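Local coordinates for protein aldo-keto reductase family 1, member B4 (Aldose reductase) (PDB 4HBK) that probably reduces aldehydes, including the open-chain form of aldose sugars, to alcohols with NADPH as hydride donor, at residues Ile106-Phe117 with Leu138-Leu149. Numbering follows the deposited sequence.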
loop_
_atom_site.group_PDB
_atom_site.type_symbol
_atom_site.label_atom_id
_atom_site.label_comp_id
_atom_site.label_asym_id
_atom_site.label_seq_id
_atom_site.Cartn_x
_atom_site.Cartn_y
_atom_site.Cartn_z
ATOM N N ILE A 106 -3.704 5.246 -15.605
ATOM C CA ILE A 106 -3.713 5.283 -14.146
ATOM C C ILE A 106 -3.461 3.895 -13.587
ATOM O O ILE A 106 -3.918 2.897 -14.148
ATOM C CB ILE A 106 -5.065 5.772 -13.587
ATOM C CG1 ILE A 106 -5.564 6.982 -14.371
ATOM C CG2 ILE A 106 -4.943 6.115 -12.105
ATOM C CD1 ILE A 106 -4.729 8.231 -14.163
ATOM N N PHE A 107 -2.742 3.844 -12.473
ATOM C CA PHE A 107 -2.508 2.598 -11.757
ATOM C C PHE A 107 -3.394 2.570 -10.514
ATOM O O PHE A 107 -3.236 3.397 -9.621
ATOM C CB PHE A 107 -1.036 2.512 -11.357
ATOM C CG PHE A 107 -0.603 1.150 -10.906
ATOM C CD1 PHE A 107 -0.948 0.675 -9.652
ATOM C CD2 PHE A 107 0.184 0.354 -11.729
ATOM C CE1 PHE A 107 -0.523 -0.586 -9.224
ATOM C CE2 PHE A 107 0.609 -0.901 -11.313
ATOM C CZ PHE A 107 0.249 -1.376 -10.059
ATOM N N ILE A 108 -4.323 1.624 -10.451
ATOM C CA ILE A 108 -5.266 1.548 -9.341
ATOM C C ILE A 108 -5.050 0.297 -8.493
ATOM O O ILE A 108 -5.124 -0.830 -8.991
ATOM C CB ILE A 108 -6.705 1.487 -9.853
ATOM C CG1 ILE A 108 -6.985 2.655 -10.802
ATOM C CG2 ILE A 108 -7.682 1.440 -8.683
ATOM C CD1 ILE A 108 -7.106 3.982 -10.094
ATOM N N THR A 109 -4.816 0.498 -7.204
ATOM C CA THR A 109 -4.650 -0.607 -6.274
ATOM C C THR A 109 -5.820 -0.677 -5.318
ATOM O O THR A 109 -6.290 0.348 -4.815
ATOM C CB THR A 109 -3.388 -0.434 -5.419
ATOM O OG1 THR A 109 -2.226 -0.497 -6.261
ATOM C CG2 THR A 109 -3.314 -1.522 -4.347
ATOM N N SER A 110 -6.304 -1.887 -5.073
ATOM C CA SER A 110 -7.210 -2.103 -3.957
ATOM C C SER A 110 -6.769 -3.333 -3.187
ATOM O O SER A 110 -5.802 -4.001 -3.562
ATOM C CB SER A 110 -8.663 -2.239 -4.397
ATOM O OG SER A 110 -9.500 -2.288 -3.246
ATOM N N LYS A 111 -7.469 -3.630 -2.101
ATOM C CA LYS A 111 -7.014 -4.679 -1.206
ATOM C C LYS A 111 -8.186 -5.508 -0.715
ATOM O O LYS A 111 -9.265 -4.983 -0.410
ATOM C CB LYS A 111 -6.257 -4.080 -0.020
ATOM C CG LYS A 111 -5.308 -2.940 -0.379
ATOM C CD LYS A 111 -4.398 -2.585 0.802
ATOM C CE LYS A 111 -3.524 -1.350 0.520
ATOM N NZ LYS A 111 -4.296 -0.088 0.290
ATOM N N LEU A 112 -7.963 -6.812 -0.649
ATOM C CA LEU A 112 -8.951 -7.750 -0.161
ATOM C C LEU A 112 -8.962 -7.714 1.356
ATOM O O LEU A 112 -7.920 -7.938 1.975
ATOM C CB LEU A 112 -8.576 -9.159 -0.635
ATOM C CG LEU A 112 -9.426 -10.310 -0.086
ATOM C CD1 LEU A 112 -10.846 -10.196 -0.616
ATOM C CD2 LEU A 112 -8.816 -11.655 -0.469
ATOM N N TRP A 113 -10.128 -7.453 1.955
ATOM C CA TRP A 113 -10.229 -7.347 3.409
ATOM C C TRP A 113 -10.367 -8.686 4.143
ATOM O O TRP A 113 -10.937 -9.638 3.608
ATOM C CB TRP A 113 -11.361 -6.408 3.829
ATOM C CG TRP A 113 -11.432 -6.266 5.313
ATOM C CD1 TRP A 113 -12.446 -6.668 6.132
ATOM C CD2 TRP A 113 -10.413 -5.728 6.169
ATOM N NE1 TRP A 113 -12.135 -6.383 7.441
ATOM C CE2 TRP A 113 -10.892 -5.811 7.491
ATOM C CE3 TRP A 113 -9.151 -5.170 5.941
ATOM C CZ2 TRP A 113 -10.149 -5.366 8.587
ATOM C CZ3 TRP A 113 -8.422 -4.719 7.026
ATOM C CH2 TRP A 113 -8.921 -4.823 8.333
ATOM N N ASN A 114 -9.867 -8.723 5.384
ATOM C CA ASN A 114 -9.723 -9.953 6.182
ATOM C C ASN A 114 -10.975 -10.848 6.292
ATOM O O ASN A 114 -10.864 -12.062 6.490
ATOM C CB ASN A 114 -9.223 -9.620 7.609
ATOM C CG ASN A 114 -7.947 -8.740 7.635
ATOM O OD1 ASN A 114 -7.626 -8.036 6.674
ATOM N ND2 ASN A 114 -7.233 -8.775 8.763
ATOM N N THR A 115 -12.163 -10.254 6.192
ATOM C CA THR A 115 -13.404 -11.011 6.359
ATOM C C THR A 115 -13.807 -11.786 5.093
ATOM O O THR A 115 -14.794 -12.534 5.100
ATOM C CB THR A 115 -14.567 -10.097 6.765
ATOM O OG1 THR A 115 -14.683 -9.038 5.810
ATOM C CG2 THR A 115 -14.343 -9.502 8.175
ATOM N N PHE A 116 -13.038 -11.615 4.022
ATOM C CA PHE A 116 -13.343 -12.248 2.742
ATOM C C PHE A 116 -12.217 -13.167 2.253
ATOM O O PHE A 116 -12.129 -13.444 1.059
ATOM C CB PHE A 116 -13.627 -11.185 1.672
ATOM C CG PHE A 116 -14.706 -10.204 2.057
ATOM C CD1 PHE A 116 -16.045 -10.514 1.879
ATOM C CD2 PHE A 116 -14.378 -8.969 2.589
ATOM C CE1 PHE A 116 -17.045 -9.606 2.244
ATOM C CE2 PHE A 116 -15.363 -8.054 2.950
ATOM C CZ PHE A 116 -16.697 -8.373 2.779
ATOM N N PHE A 117 -11.370 -13.638 3.170
ATOM C CA PHE A 117 -10.227 -14.483 2.817
ATOM C C PHE A 117 -10.601 -15.932 2.471
ATOM O O PHE A 117 -9.860 -16.616 1.758
ATOM C CB PHE A 117 -9.169 -14.480 3.924
ATOM C CG PHE A 117 -8.399 -13.177 4.046
ATOM C CD1 PHE A 117 -8.592 -12.143 3.140
ATOM C CD2 PHE A 117 -7.475 -12.997 5.074
ATOM C CE1 PHE A 117 -7.888 -10.941 3.260
ATOM C CE2 PHE A 117 -6.774 -11.807 5.199
ATOM C CZ PHE A 117 -6.980 -10.777 4.287
ATOM N N LEU A 138 -8.543 -4.086 -11.904
ATOM C CA LEU A 138 -7.628 -3.403 -11.000
ATOM C C LEU A 138 -6.223 -3.651 -11.510
ATOM O O LEU A 138 -5.938 -4.714 -12.056
ATOM C CB LEU A 138 -7.752 -3.960 -9.570
ATOM C CG LEU A 138 -9.084 -3.800 -8.828
ATOM C CD1 LEU A 138 -9.107 -4.600 -7.526
ATOM C CD2 LEU A 138 -9.361 -2.327 -8.536
ATOM N N ASP A 139 -5.340 -2.676 -11.353
ATOM C CA ASP A 139 -3.948 -2.914 -11.700
ATOM C C ASP A 139 -3.277 -3.817 -10.671
ATOM O O ASP A 139 -2.432 -4.645 -11.022
ATOM C CB ASP A 139 -3.192 -1.598 -11.843
ATOM C CG ASP A 139 -3.667 -0.805 -13.036
ATOM O OD1 ASP A 139 -3.168 -1.073 -14.144
ATOM O OD2 ASP A 139 -4.552 0.066 -12.865
ATOM N N LEU A 140 -3.668 -3.659 -9.411
ATOM C CA LEU A 140 -3.044 -4.400 -8.323
ATOM C C LEU A 140 -4.074 -4.692 -7.220
ATOM O O LEU A 140 -4.869 -3.821 -6.853
ATOM C CB LEU A 140 -1.845 -3.608 -7.764
ATOM C CG LEU A 140 -1.011 -4.261 -6.652
ATOM C CD1 LEU A 140 -0.489 -5.613 -7.106
ATOM C CD2 LEU A 140 0.135 -3.352 -6.136
ATOM N N TYR A 141 -4.055 -5.921 -6.705
ATOM C CA TYR A 141 -4.969 -6.341 -5.649
ATOM C C TYR A 141 -4.162 -7.109 -4.617
ATOM O O TYR A 141 -3.575 -8.148 -4.923
ATOM C CB TYR A 141 -6.060 -7.237 -6.237
ATOM C CG TYR A 141 -7.344 -7.365 -5.419
ATOM C CD1 TYR A 141 -7.930 -6.257 -4.798
ATOM C CD2 TYR A 141 -7.995 -8.593 -5.313
ATOM C CE1 TYR A 141 -9.126 -6.384 -4.068
ATOM C CE2 TYR A 141 -9.175 -8.731 -4.599
ATOM C CZ TYR A 141 -9.743 -7.636 -3.980
ATOM O OH TYR A 141 -10.921 -7.814 -3.279
ATOM N N LEU A 142 -4.134 -6.591 -3.393
ATOM C CA LEU A 142 -3.298 -7.134 -2.332
ATOM C C LEU A 142 -4.127 -7.835 -1.276
ATOM O O LEU A 142 -5.225 -7.395 -0.946
ATOM C CB LEU A 142 -2.555 -6.002 -1.623
ATOM C CG LEU A 142 -1.722 -5.048 -2.466
ATOM C CD1 LEU A 142 -1.009 -4.064 -1.548
ATOM C CD2 LEU A 142 -0.730 -5.831 -3.322
ATOM N N ILE A 143 -3.589 -8.902 -0.706
ATOM C CA ILE A 143 -4.163 -9.407 0.533
ATOM C C ILE A 143 -3.800 -8.436 1.661
ATOM O O ILE A 143 -2.617 -8.200 1.937
ATOM C CB ILE A 143 -3.668 -10.818 0.849
ATOM C CG1 ILE A 143 -3.976 -11.750 -0.328
ATOM C CG2 ILE A 143 -4.320 -11.330 2.135
ATOM C CD1 ILE A 143 -3.658 -13.204 -0.057
ATOM N N HIS A 144 -4.812 -7.855 2.306
ATOM C CA HIS A 144 -4.570 -6.721 3.215
ATOM C C HIS A 144 -3.732 -7.095 4.444
ATOM O O HIS A 144 -2.875 -6.318 4.865
ATOM C CB HIS A 144 -5.890 -6.092 3.650
ATOM C CG HIS A 144 -5.792 -4.637 3.977
ATOM N ND1 HIS A 144 -6.738 -3.719 3.562
ATOM C CD2 HIS A 144 -4.878 -3.940 4.691
ATOM C CE1 HIS A 144 -6.407 -2.521 4.008
ATOM N NE2 HIS A 144 -5.286 -2.626 4.698
ATOM N N TRP A 145 -4.002 -8.276 5.004
ATOM C CA TRP A 145 -3.323 -8.816 6.189
ATOM C C TRP A 145 -3.234 -10.328 6.020
ATOM O O TRP A 145 -4.004 -10.904 5.253
ATOM C CB TRP A 145 -4.118 -8.503 7.477
ATOM C CG TRP A 145 -4.077 -7.056 7.892
ATOM C CD1 TRP A 145 -4.973 -6.082 7.564
ATOM C CD2 TRP A 145 -3.083 -6.425 8.712
ATOM N NE1 TRP A 145 -4.598 -4.878 8.127
ATOM C CE2 TRP A 145 -3.442 -5.065 8.839
ATOM C CE3 TRP A 145 -1.931 -6.879 9.356
ATOM C CZ2 TRP A 145 -2.676 -4.149 9.566
ATOM C CZ3 TRP A 145 -1.169 -5.968 10.078
ATOM C CH2 TRP A 145 -1.542 -4.617 10.172
ATOM N N PRO A 146 -2.293 -10.975 6.730
ATOM C CA PRO A 146 -2.200 -12.440 6.853
ATOM C C PRO A 146 -3.138 -13.036 7.922
ATOM O O PRO A 146 -3.069 -14.245 8.203
ATOM C CB PRO A 146 -0.746 -12.682 7.274
ATOM C CG PRO A 146 -0.160 -11.319 7.606
ATOM C CD PRO A 146 -1.217 -10.277 7.452
ATOM N N VAL A 147 -4.004 -12.209 8.498
ATOM C CA VAL A 147 -4.880 -12.651 9.595
ATOM C C VAL A 147 -6.364 -12.630 9.216
ATOM O O VAL A 147 -6.997 -11.582 9.213
ATOM C CB VAL A 147 -4.688 -11.779 10.852
ATOM C CG1 VAL A 147 -5.688 -12.187 11.950
ATOM C CG2 VAL A 147 -3.248 -11.875 11.360
ATOM N N PRO A 148 -6.930 -13.798 8.901
ATOM C CA PRO A 148 -8.342 -13.794 8.511
ATOM C C PRO A 148 -9.268 -13.518 9.698
ATOM O O PRO A 148 -8.940 -13.851 10.834
ATOM C CB PRO A 148 -8.564 -15.206 7.938
ATOM C CG PRO A 148 -7.445 -16.020 8.471
ATOM C CD PRO A 148 -6.283 -15.098 8.673
ATOM N N LEU A 149 -10.412 -12.903 9.413
ATOM C CA LEU A 149 -11.419 -12.567 10.409
ATOM C C LEU A 149 -12.728 -13.217 9.976
ATOM O O LEU A 149 -12.935 -13.475 8.777
ATOM C CB LEU A 149 -11.596 -11.051 10.478
ATOM C CG LEU A 149 -10.833 -10.276 11.557
ATOM C CD1 LEU A 149 -9.536 -10.925 11.965
ATOM C CD2 LEU A 149 -10.598 -8.842 11.097
HETATM O O HOH W 1 -3.788 0.450 -16.271
HETATM O O HOH W 2 -9.292 -3.802 2.488
HETATM O O HOH W 3 -11.497 -5.553 -1.962
#
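D139 OD2 takes the backbone N-H of I108 at 2.9 Å, almost straight, on its anti side and well out of the carboxylate plane; R103 forms a salt bridge with the same oxygen. Water 1 donates to both D139 OD1 and I106 O. The CB of D139 sits over the centre of the F107 ring, 3.6 Å from its centroid, a CH-pi contact. From here strands 107-112 and 140-143 run parallel, neighbours in the (β/α)8 barrel linked by helix 119-133. I108 O accepts from L140 N, L140 O from S110 N, S110 O from L142 N and L142 O from L112 N (2.8 Å). S110, L112, Y141 and I143 face the surrounding helices, whereas T109, K111, L140 and L142 face the barrel interior. At the C-terminal strand ends the H144 ring is sandwiched: K111 CD lies over one face, 3.8 Å from the centroid, and the W113 edge meets the other in a T-shaped pair, planes at 90°. H144 ND1 lies 2.8 Å from the oxygen of water 2, which also donates to K111 O. Beyond, F117 CZ packs on I143 CG2 (3.5 Å), and L149 N donates to N114 O at 3.1 Å, from well above the carbonyl plane. K111 NZ forms a salt bridge with D77, and H144 lies beside Y82, the predicted proton donor; the contact thus sets a lysine predicted to assist that tyrosine against a histidine predicted to bind substrate.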